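Local structure of CheC, inhibitor of MCP methylation / FliN fusion protein (Thermotoga maritima, 4HYN) at residues S62-E70 with L124-N133; K160-E168 with K178-V188. The protein is a flagellar rotor protein of the CheC phosphatase family, and probably dephosphorylates the chemotaxis response regulator CheY. One frame throughout, in Å; residues are numbered along the deposited sequence.

Interaction 1 (S62-E70 with L124-N133); sequences SVEYTEGLE and LSELLGITIN
Tyr65 holds CG beside its backbone N (chi1 -81°), while Ile132 turns CG2 anti to its own N and CG1 beside it (chi1 -57°). The two branches of Ile132 thereby serve different partners. CG2 approaches the Tyr65 ring obliquely, 3.6 Å from Tyr65 CD2, and CD1 on the other branch lies 3.5 Å from Leu69 CD1. That leucine methyl also meets Leu124 CD2, at 4.1 Å, and Tyr65 OH reaches the same Leu124 CD2 at 4.2 Å, both side chains crossing Leu124 at about a right angle. The case illustrates how a helix hands over to a sheet edge: as helix 103-128 of the CheC-like fold ends, Gly129 turns the chain out with positive phi, and Ser125 OG accepts from Ile132 N (3.0 Å). Asn133 then opens strand 133-143 by pairing with Thr66, antiparallel and hydrogen-bonded. Thr66 N donates to Asn133 O over 2.9 Å, and Asn133 N returns a bond of 3.0 Å to Thr66 O. Asn133 O also lies in the plane of the Tyr65 ring, at its edge. With a serine in place of Tyr65 a gap would probably open between Ile132 CG2 and Leu124 CD2. Gly68 CA rests 3.9 Å from Ile130 CG1.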
loop_
_atom_site.group_PDB
_atom_site.type_symbol
_atom_site.label_atom_id
_atom_site.label_comp_id
_atom_site.label_asym_id
_atom_site.label_seq_id
_atom_site.Cartn_x
_atom_site.Cartn_y
_atom_site.Cartn_z
ATOM N N SER A 62 -4.126 4.102 -5.791
ATOM C CA SER A 62 -5.239 3.965 -4.870
ATOM C C SER A 62 -6.295 2.986 -5.347
ATOM O O SER A 62 -6.529 2.820 -6.548
ATOM C CB SER A 62 -5.865 5.333 -4.562
ATOM O OG SER A 62 -6.203 6.028 -5.746
ATOM N N VAL A 63 -6.947 2.365 -4.379
ATOM C CA VAL A 63 -7.983 1.395 -4.639
ATOM C C VAL A 63 -9.155 1.677 -3.682
ATOM O O VAL A 63 -8.962 2.081 -2.531
ATOM C CB VAL A 63 -7.392 -0.038 -4.481
ATOM C CG1 VAL A 63 -7.888 -0.725 -3.220
ATOM C CG2 VAL A 63 -7.647 -0.853 -5.731
ATOM N N GLU A 64 -10.370 1.539 -4.191
ATOM C CA GLU A 64 -11.557 1.786 -3.388
ATOM C C GLU A 64 -12.141 0.469 -2.888
ATOM O O GLU A 64 -12.363 -0.456 -3.670
ATOM C CB GLU A 64 -12.594 2.533 -4.219
ATOM C CG GLU A 64 -13.732 3.132 -3.426
ATOM C CD GLU A 64 -13.326 4.388 -2.691
ATOM O OE1 GLU A 64 -13.632 4.496 -1.478
ATOM O OE2 GLU A 64 -12.710 5.269 -3.337
ATOM N N TYR A 65 -12.359 0.387 -1.579
ATOM C CA TYR A 65 -12.929 -0.807 -0.958
ATOM C C TYR A 65 -14.452 -0.783 -0.961
ATOM O O TYR A 65 -15.066 0.232 -0.635
ATOM C CB TYR A 65 -12.435 -0.958 0.480
ATOM C CG TYR A 65 -11.057 -1.566 0.615
ATOM C CD1 TYR A 65 -10.189 -1.138 1.614
ATOM C CD2 TYR A 65 -10.637 -2.590 -0.226
ATOM C CE1 TYR A 65 -8.937 -1.712 1.778
ATOM C CE2 TYR A 65 -9.383 -3.174 -0.071
ATOM C CZ TYR A 65 -8.540 -2.727 0.935
ATOM O OH TYR A 65 -7.290 -3.284 1.095
ATOM N N THR A 66 -15.054 -1.917 -1.302
ATOM C CA THR A 66 -16.507 -2.038 -1.346
ATOM C C THR A 66 -17.000 -3.325 -0.668
ATOM O O THR A 66 -16.307 -4.344 -0.685
ATOM C CB THR A 66 -17.038 -1.920 -2.816
ATOM O OG1 THR A 66 -18.337 -2.517 -2.920
ATOM C CG2 THR A 66 -16.087 -2.572 -3.810
ATOM N N GLU A 67 -18.189 -3.246 -0.062
ATOM C CA GLU A 67 -18.846 -4.349 0.660
ATOM C C GLU A 67 -17.923 -5.165 1.558
ATOM O O GLU A 67 -17.153 -5.999 1.089
ATOM C CB GLU A 67 -19.624 -5.262 -0.296
ATOM C CG GLU A 67 -18.805 -5.925 -1.381
ATOM C CD GLU A 67 -19.570 -6.030 -2.683
ATOM O OE1 GLU A 67 -19.436 -5.117 -3.531
ATOM O OE2 GLU A 67 -20.310 -7.023 -2.858
ATOM N N GLY A 68 -18.044 -4.953 2.860
ATOM C CA GLY A 68 -17.180 -5.647 3.800
ATOM C C GLY A 68 -16.360 -4.544 4.427
ATOM O O GLY A 68 -16.323 -4.394 5.648
ATOM N N LEU A 69 -15.706 -3.770 3.567
ATOM C CA LEU A 69 -14.914 -2.616 3.973
ATOM C C LEU A 69 -15.231 -1.502 2.987
ATOM O O LEU A 69 -15.508 -1.763 1.815
ATOM C CB LEU A 69 -13.414 -2.914 3.948
ATOM C CG LEU A 69 -12.864 -3.832 5.039
ATOM C CD1 LEU A 69 -11.351 -3.934 4.901
ATOM C CD2 LEU A 69 -13.241 -3.295 6.422
ATOM N N GLU A 70 -15.246 -0.269 3.478
ATOM C CA GLU A 70 -15.519 0.890 2.634
ATOM C C GLU A 70 -14.497 1.966 2.921
ATOM O O GLU A 70 -14.341 2.405 4.054
ATOM C CB GLU A 70 -16.927 1.437 2.883
ATOM C CG GLU A 70 -18.045 0.554 2.338
ATOM C CD GLU A 70 -19.433 1.001 2.775
ATOM O OE1 GLU A 70 -19.564 2.127 3.312
ATOM O OE2 GLU A 70 -20.397 0.217 2.584
ATOM N N LEU A 124 -6.767 -10.667 2.598
ATOM C CA LEU A 124 -7.456 -9.964 3.670
ATOM C C LEU A 124 -8.866 -10.518 3.864
ATOM O O LEU A 124 -9.309 -10.728 4.994
ATOM C CB LEU A 124 -7.518 -8.462 3.363
ATOM C CG LEU A 124 -7.876 -7.545 4.540
ATOM C CD1 LEU A 124 -6.859 -7.761 5.679
ATOM C CD2 LEU A 124 -7.909 -6.073 4.108
ATOM N N SER A 125 -9.558 -10.784 2.763
ATOM C CA SER A 125 -10.918 -11.319 2.835
ATOM C C SER A 125 -10.961 -12.669 3.543
ATOM O O SER A 125 -11.808 -12.895 4.409
ATOM C CB SER A 125 -11.527 -11.428 1.437
ATOM O OG SER A 125 -11.609 -10.145 0.845
ATOM N N GLU A 126 -10.044 -13.558 3.177
ATOM C CA GLU A 126 -9.974 -14.868 3.802
ATOM C C GLU A 126 -9.599 -14.708 5.269
ATOM O O GLU A 126 -10.193 -15.336 6.141
ATOM C CB GLU A 126 -8.951 -15.754 3.080
ATOM C CG GLU A 126 -9.366 -16.109 1.658
ATOM C CD GLU A 126 -8.289 -16.830 0.859
ATOM O OE1 GLU A 126 -7.085 -16.573 1.084
ATOM O OE2 GLU A 126 -8.655 -17.644 -0.017
ATOM N N LEU A 127 -8.669 -13.795 5.536
ATOM C CA LEU A 127 -8.189 -13.540 6.892
ATOM C C LEU A 127 -9.292 -13.048 7.826
ATOM O O LEU A 127 -9.487 -13.607 8.899
ATOM C CB LEU A 127 -7.023 -12.545 6.847
ATOM C CG LEU A 127 -5.865 -12.668 7.846
ATOM C CD1 LEU A 127 -6.200 -11.960 9.141
ATOM C CD2 LEU A 127 -5.510 -14.137 8.104
ATOM N N LEU A 128 -10.054 -12.050 7.383
ATOM C CA LEU A 128 -11.124 -11.476 8.194
ATOM C C LEU A 128 -12.470 -12.191 8.124
ATOM O O LEU A 128 -13.384 -11.876 8.901
ATOM C CB LEU A 128 -11.299 -9.991 7.871
ATOM C CG LEU A 128 -10.126 -9.083 8.252
ATOM C CD1 LEU A 128 -10.483 -7.639 7.985
ATOM C CD2 LEU A 128 -9.765 -9.281 9.724
ATOM N N GLY A 129 -12.593 -13.153 7.211
ATOM C CA GLY A 129 -13.832 -13.898 7.069
ATOM C C GLY A 129 -14.952 -13.077 6.456
ATOM O O GLY A 129 -16.113 -13.207 6.829
ATOM N N ILE A 130 -14.604 -12.235 5.495
ATOM C CA ILE A 130 -15.585 -11.387 4.851
ATOM C C ILE A 130 -15.114 -11.055 3.441
ATOM O O ILE A 130 -13.921 -10.946 3.195
ATOM C CB ILE A 130 -15.795 -10.090 5.673
ATOM C CG1 ILE A 130 -16.963 -9.282 5.105
ATOM C CG2 ILE A 130 -14.518 -9.268 5.713
ATOM C CD1 ILE A 130 -18.312 -9.984 5.233
ATOM N N THR A 131 -16.047 -10.947 2.507
ATOM C CA THR A 131 -15.705 -10.631 1.126
ATOM C C THR A 131 -15.480 -9.134 0.938
ATOM O O THR A 131 -16.337 -8.311 1.250
ATOM C CB THR A 131 -16.795 -11.141 0.144
ATOM O OG1 THR A 131 -16.666 -12.560 -0.002
ATOM C CG2 THR A 131 -16.661 -10.491 -1.230
ATOM N N ILE A 132 -14.294 -8.793 0.457
ATOM C CA ILE A 132 -13.940 -7.404 0.215
ATOM C C ILE A 132 -13.635 -7.225 -1.269
ATOM O O ILE A 132 -12.839 -7.966 -1.843
ATOM C CB ILE A 132 -12.718 -6.988 1.054
ATOM C CG1 ILE A 132 -13.002 -7.224 2.537
ATOM C CG2 ILE A 132 -12.401 -5.524 0.825
ATOM C CD1 ILE A 132 -11.773 -7.120 3.428
ATOM N N ASN A 133 -14.317 -6.278 -1.898
ATOM C CA ASN A 133 -14.094 -6.005 -3.310
ATOM C C ASN A 133 -13.286 -4.721 -3.521
ATOM O O ASN A 133 -13.353 -3.789 -2.720
ATOM C CB ASN A 133 -15.430 -5.924 -4.051
ATOM C CG ASN A 133 -16.145 -7.267 -4.115
ATOM O OD1 ASN A 133 -17.348 -7.355 -3.872
ATOM N ND2 ASN A 133 -15.397 -8.325 -4.438
#

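Interaction 2 (K160-E168 with K178-V188)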
loop_
_atom_site.group_PDB
_atom_site.type_symbol
_atom_site.label_atom_id
_atom_site.label_comp_id
_atom_site.label_asym_id
_atom_site.label_seq_id
_atom_site.Cartn_x
_atom_site.Cartn_y
_atom_site.Cartn_z
ATOM N N LYS A 160 -9.292 14.260 11.176
ATOM C CA LYS A 160 -9.526 12.834 11.381
ATOM C C LYS A 160 -8.231 12.074 11.119
ATOM O O LYS A 160 -7.447 12.438 10.239
ATOM C CB LYS A 160 -10.675 12.320 10.506
ATOM C CG LYS A 160 -12.023 12.865 10.931
ATOM C CD LYS A 160 -13.102 12.680 9.880
ATOM C CE LYS A 160 -13.893 11.407 10.095
ATOM N NZ LYS A 160 -15.163 11.393 9.298
ATOM N N ASP A 161 -8.000 11.029 11.899
ATOM C CA ASP A 161 -6.776 10.257 11.763
ATOM C C ASP A 161 -6.668 9.208 10.671
ATOM O O ASP A 161 -7.658 8.718 10.109
ATOM C CB ASP A 161 -6.330 9.703 13.119
ATOM C CG ASP A 161 -5.785 10.798 14.050
ATOM O OD1 ASP A 161 -5.975 11.999 13.760
ATOM O OD2 ASP A 161 -5.164 10.460 15.076
ATOM N N VAL A 162 -5.418 8.865 10.406
ATOM C CA VAL A 162 -5.052 7.925 9.386
ATOM C C VAL A 162 -3.874 7.088 9.890
ATOM O O VAL A 162 -3.230 7.433 10.891
ATOM C CB VAL A 162 -4.641 8.728 8.130
ATOM C CG1 VAL A 162 -3.133 8.880 8.043
ATOM C CG2 VAL A 162 -5.234 8.137 6.884
ATOM N N ALA A 163 -3.625 5.964 9.225
ATOM C CA ALA A 163 -2.502 5.105 9.568
ATOM C C ALA A 163 -1.573 5.053 8.364
ATOM O O ALA A 163 -2.015 4.806 7.230
ATOM C CB ALA A 163 -2.971 3.713 9.924
ATOM N N VAL A 164 -0.302 5.360 8.605
ATOM C CA VAL A 164 0.705 5.326 7.558
ATOM C C VAL A 164 1.550 4.096 7.840
ATOM O O VAL A 164 2.243 4.016 8.855
ATOM C CB VAL A 164 1.563 6.620 7.532
ATOM C CG1 VAL A 164 2.660 6.513 6.481
ATOM C CG2 VAL A 164 0.678 7.836 7.224
ATOM N N VAL A 165 1.421 3.104 6.968
ATOM C CA VAL A 165 2.144 1.849 7.107
ATOM C C VAL A 165 3.359 1.757 6.192
ATOM O O VAL A 165 3.262 1.993 4.983
ATOM C CB VAL A 165 1.212 0.655 6.813
ATOM C CG1 VAL A 165 1.885 -0.647 7.216
ATOM C CG2 VAL A 165 -0.142 0.840 7.529
ATOM N N GLU A 166 4.504 1.405 6.775
ATOM C CA GLU A 166 5.739 1.264 6.016
ATOM C C GLU A 166 6.028 -0.192 5.659
ATOM O O GLU A 166 5.991 -1.074 6.519
ATOM C CB GLU A 166 6.921 1.828 6.796
ATOM C CG GLU A 166 8.255 1.706 6.053
ATOM C CD GLU A 166 9.468 2.061 6.904
ATOM O OE1 GLU A 166 10.565 1.564 6.579
ATOM O OE2 GLU A 166 9.338 2.832 7.884
ATOM N N PHE A 167 6.311 -0.438 4.383
ATOM C CA PHE A 167 6.640 -1.777 3.914
ATOM C C PHE A 167 8.066 -1.816 3.397
ATOM O O PHE A 167 8.472 -0.952 2.625
ATOM C CB PHE A 167 5.702 -2.207 2.786
ATOM C CG PHE A 167 4.324 -2.545 3.242
ATOM C CD1 PHE A 167 4.080 -3.729 3.928
ATOM C CD2 PHE A 167 3.261 -1.677 2.995
ATOM C CE1 PHE A 167 2.793 -4.044 4.361
ATOM C CE2 PHE A 167 1.974 -1.982 3.422
ATOM C CZ PHE A 167 1.736 -3.165 4.105
ATOM N N GLU A 168 8.842 -2.790 3.854
ATOM C CA GLU A 168 10.205 -2.931 3.365
ATOM C C GLU A 168 10.201 -4.092 2.364
ATOM O O GLU A 168 9.736 -5.188 2.680
ATOM C CB GLU A 168 11.192 -3.214 4.496
ATOM C CG GLU A 168 12.632 -3.047 4.037
ATOM C CD GLU A 168 13.644 -3.606 5.009
ATOM O OE1 GLU A 168 14.077 -2.854 5.911
ATOM O OE2 GLU A 168 14.022 -4.791 4.856
ATOM N N LYS A 178 11.512 0.614 -0.204
ATOM C CA LYS A 178 10.336 0.745 0.640
ATOM C C LYS A 178 9.260 1.613 0.020
ATOM O O LYS A 178 9.526 2.397 -0.887
ATOM C CB LYS A 178 10.708 1.284 2.025
ATOM C CG LYS A 178 11.376 2.636 2.033
ATOM C CD LYS A 178 11.603 3.118 3.468
ATOM C CE LYS A 178 12.365 4.441 3.504
ATOM N NZ LYS A 178 11.712 5.492 2.670
ATOM N N PHE A 179 8.030 1.384 0.459
ATOM C CA PHE A 179 6.879 2.153 0.014
ATOM C C PHE A 179 5.909 2.283 1.180
ATOM O O PHE A 179 6.070 1.624 2.203
ATOM C CB PHE A 179 6.202 1.538 -1.219
ATOM C CG PHE A 179 5.742 0.123 -1.036
ATOM C CD1 PHE A 179 4.414 -0.157 -0.717
ATOM C CD2 PHE A 179 6.624 -0.941 -1.239
ATOM C CE1 PHE A 179 3.968 -1.474 -0.606
ATOM C CE2 PHE A 179 6.186 -2.262 -1.129
ATOM C CZ PHE A 179 4.851 -2.531 -0.813
ATOM N N TYR A 180 4.900 3.128 1.018
ATOM C CA TYR A 180 3.944 3.366 2.081
ATOM C C TYR A 180 2.493 3.203 1.688
ATOM O O TYR A 180 2.100 3.386 0.533
ATOM C CB TYR A 180 4.151 4.771 2.679
ATOM C CG TYR A 180 5.539 5.000 3.235
ATOM C CD1 TYR A 180 5.833 4.718 4.568
ATOM C CD2 TYR A 180 6.573 5.448 2.411
ATOM C CE1 TYR A 180 7.126 4.869 5.068
ATOM C CE2 TYR A 180 7.867 5.599 2.896
ATOM C CZ TYR A 180 8.139 5.307 4.227
ATOM O OH TYR A 180 9.425 5.446 4.710
ATOM N N GLN A 181 1.704 2.852 2.690
ATOM C CA GLN A 181 0.283 2.671 2.543
ATOM C C GLN A 181 -0.377 3.566 3.583
ATOM O O GLN A 181 0.146 3.735 4.686
ATOM C CB GLN A 181 -0.106 1.209 2.800
ATOM C CG GLN A 181 -1.581 1.020 3.141
ATOM C CD GLN A 181 -1.970 -0.433 3.311
ATOM O OE1 GLN A 181 -2.532 -1.043 2.405
ATOM N NE2 GLN A 181 -1.694 -0.989 4.485
ATOM N N VAL A 182 -1.468 4.213 3.193
ATOM C CA VAL A 182 -2.199 5.048 4.119
ATOM C C VAL A 182 -3.697 4.752 4.012
ATOM O O VAL A 182 -4.271 4.714 2.921
ATOM C CB VAL A 182 -1.803 6.569 4.027
ATOM C CG1 VAL A 182 -0.878 6.823 2.864
ATOM C CG2 VAL A 182 -3.025 7.481 4.003
ATOM N N ILE A 183 -4.255 4.324 5.142
ATOM C CA ILE A 183 -5.673 3.991 5.258
ATOM C C ILE A 183 -6.233 4.771 6.429
ATOM O O ILE A 183 -5.485 5.134 7.345
ATOM C CB ILE A 183 -5.912 2.485 5.514
ATOM C CG1 ILE A 183 -4.820 1.910 6.426
ATOM C CG2 ILE A 183 -6.023 1.740 4.195
ATOM C CD1 ILE A 183 -5.042 0.450 6.844
ATOM N N SER A 184 -7.538 5.036 6.406
ATOM C CA SER A 184 -8.155 5.794 7.489
ATOM C C SER A 184 -8.207 4.995 8.797
ATOM O O SER A 184 -8.232 3.759 8.793
ATOM C CB SER A 184 -9.558 6.268 7.093
ATOM O OG SER A 184 -10.538 5.280 7.362
ATOM N N ALA A 185 -8.186 5.707 9.914
ATOM C CA ALA A 185 -8.264 5.050 11.207
ATOM C C ALA A 185 -9.667 4.430 11.319
ATOM O O ALA A 185 -9.882 3.461 12.056
ATOM C CB ALA A 185 -8.022 6.050 12.310
ATOM N N ASP A 186 -10.612 4.990 10.567
ATOM C CA ASP A 186 -11.986 4.490 10.538
ATOM C C ASP A 186 -11.995 3.060 10.014
ATOM O O ASP A 186 -12.666 2.194 10.567
ATOM C CB ASP A 186 -12.839 5.343 9.608
ATOM C CG ASP A 186 -13.798 6.231 10.348
ATOM O OD1 ASP A 186 -14.999 6.186 10.001
ATOM O OD2 ASP A 186 -13.362 6.979 11.255
ATOM N N LEU A 187 -11.270 2.846 8.918
ATOM C CA LEU A 187 -11.152 1.538 8.294
ATOM C C LEU A 187 -10.424 0.546 9.215
ATOM O O LEU A 187 -10.794 -0.622 9.282
ATOM C CB LEU A 187 -10.379 1.663 6.987
ATOM C CG LEU A 187 -10.621 0.540 5.983
ATOM C CD1 LEU A 187 -11.892 0.852 5.199
ATOM C CD2 LEU A 187 -9.441 0.415 5.046
ATOM N N VAL A 188 -9.386 1.019 9.906
ATOM C CA VAL A 188 -8.608 0.191 10.827
ATOM C C VAL A 188 -9.488 -0.328 11.967
ATOM O O VAL A 188 -9.429 -1.515 12.310
ATOM C CB VAL A 188 -7.410 0.976 11.409
ATOM C CG1 VAL A 188 -6.753 0.201 12.552
ATOM C CG2 VAL A 188 -6.403 1.245 10.320
HETATM O O HOH W 1 -10.421 8.330 10.150
#
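Phe167 and Phe179 stand side by side on one face of the sheet, at a hydrogen-bonded pair of antiparallel strands, and the Phe167 side chain can be traced outward atom by atom. Its CB sits over one face of the Phe179 ring, displaced toward the rim, 3.7 Å from Phe179 CZ; this is a CH-pi contact. Phe179 comes beneath it because its CG stands between the backbone N and the carbonyl carbon (chi1 57°). Phe167 CG stays near Phe179 CE1, and CD2 lies 3.7 Å from that same Phe179 atom; the planes, 28° apart, are slid so far that the rings barely overlap. CE2 presents the ring edge to Gln181 CB at 3.9 Å, and CZ at the tip comes within 4.1 Å of Gln181 NE2. The amide plane of Gln181 is steeply turned to the ring, and its OE1 accepts a hydrogen bond from Asn73 ND2 of strand 71-78. Met20 of helix 6-30 touches both phenylalanines.

On the other face of the sheet, Glu166 runs alongside Tyr180, its CG 3.5 Å from Tyr180 CE1, and Lys178 NZ donates to Tyr180 OH. Between these faces the backbone supplies paired N-H···O bonds at Ala163 with Ile183, Val165 with Gln181 and Phe167 with Phe179. The pairing outlasts the strand, for Ala185 N donates to Asp161 O over 3.1 Å from 42° above the carbonyl plane, and a water donates to the same oxygen. Ser184, as N-cap, receives Leu187 N on OG (3.0 Å) and starts helix 185-200. Two long antiparallel neighbours joined by a short connection make a beta hairpin, here inside the CheC-like sheet, between strands 35-46 and 71-78, with its Phe167 and Phe179 side packed on helix 6-30.

In the fold
From the N terminus the chain lays down helix 6-30 and strand 35-46 before residues 62-70 wait for their partner. Interaction 1 closes a long loop, holding strand 71-78, helix 79-89 and most of helix 103-128, and brings edge strand 133-143 beside strand 57-66. Only afterwards does interaction 2 open, closing a short loop within one hairpin; the two follow in series, neither nested nor crossed. Strand 71-78 lies between strands 177-184 and 57-66, so both contacts belong to one antiparallel sheet, their centres about 16 Å apart. Leu187, just inside helix 185-200, joins them directly, its CD2 lying 3.8 Å from Tyr65 CD1 and its CD1 near Leu69.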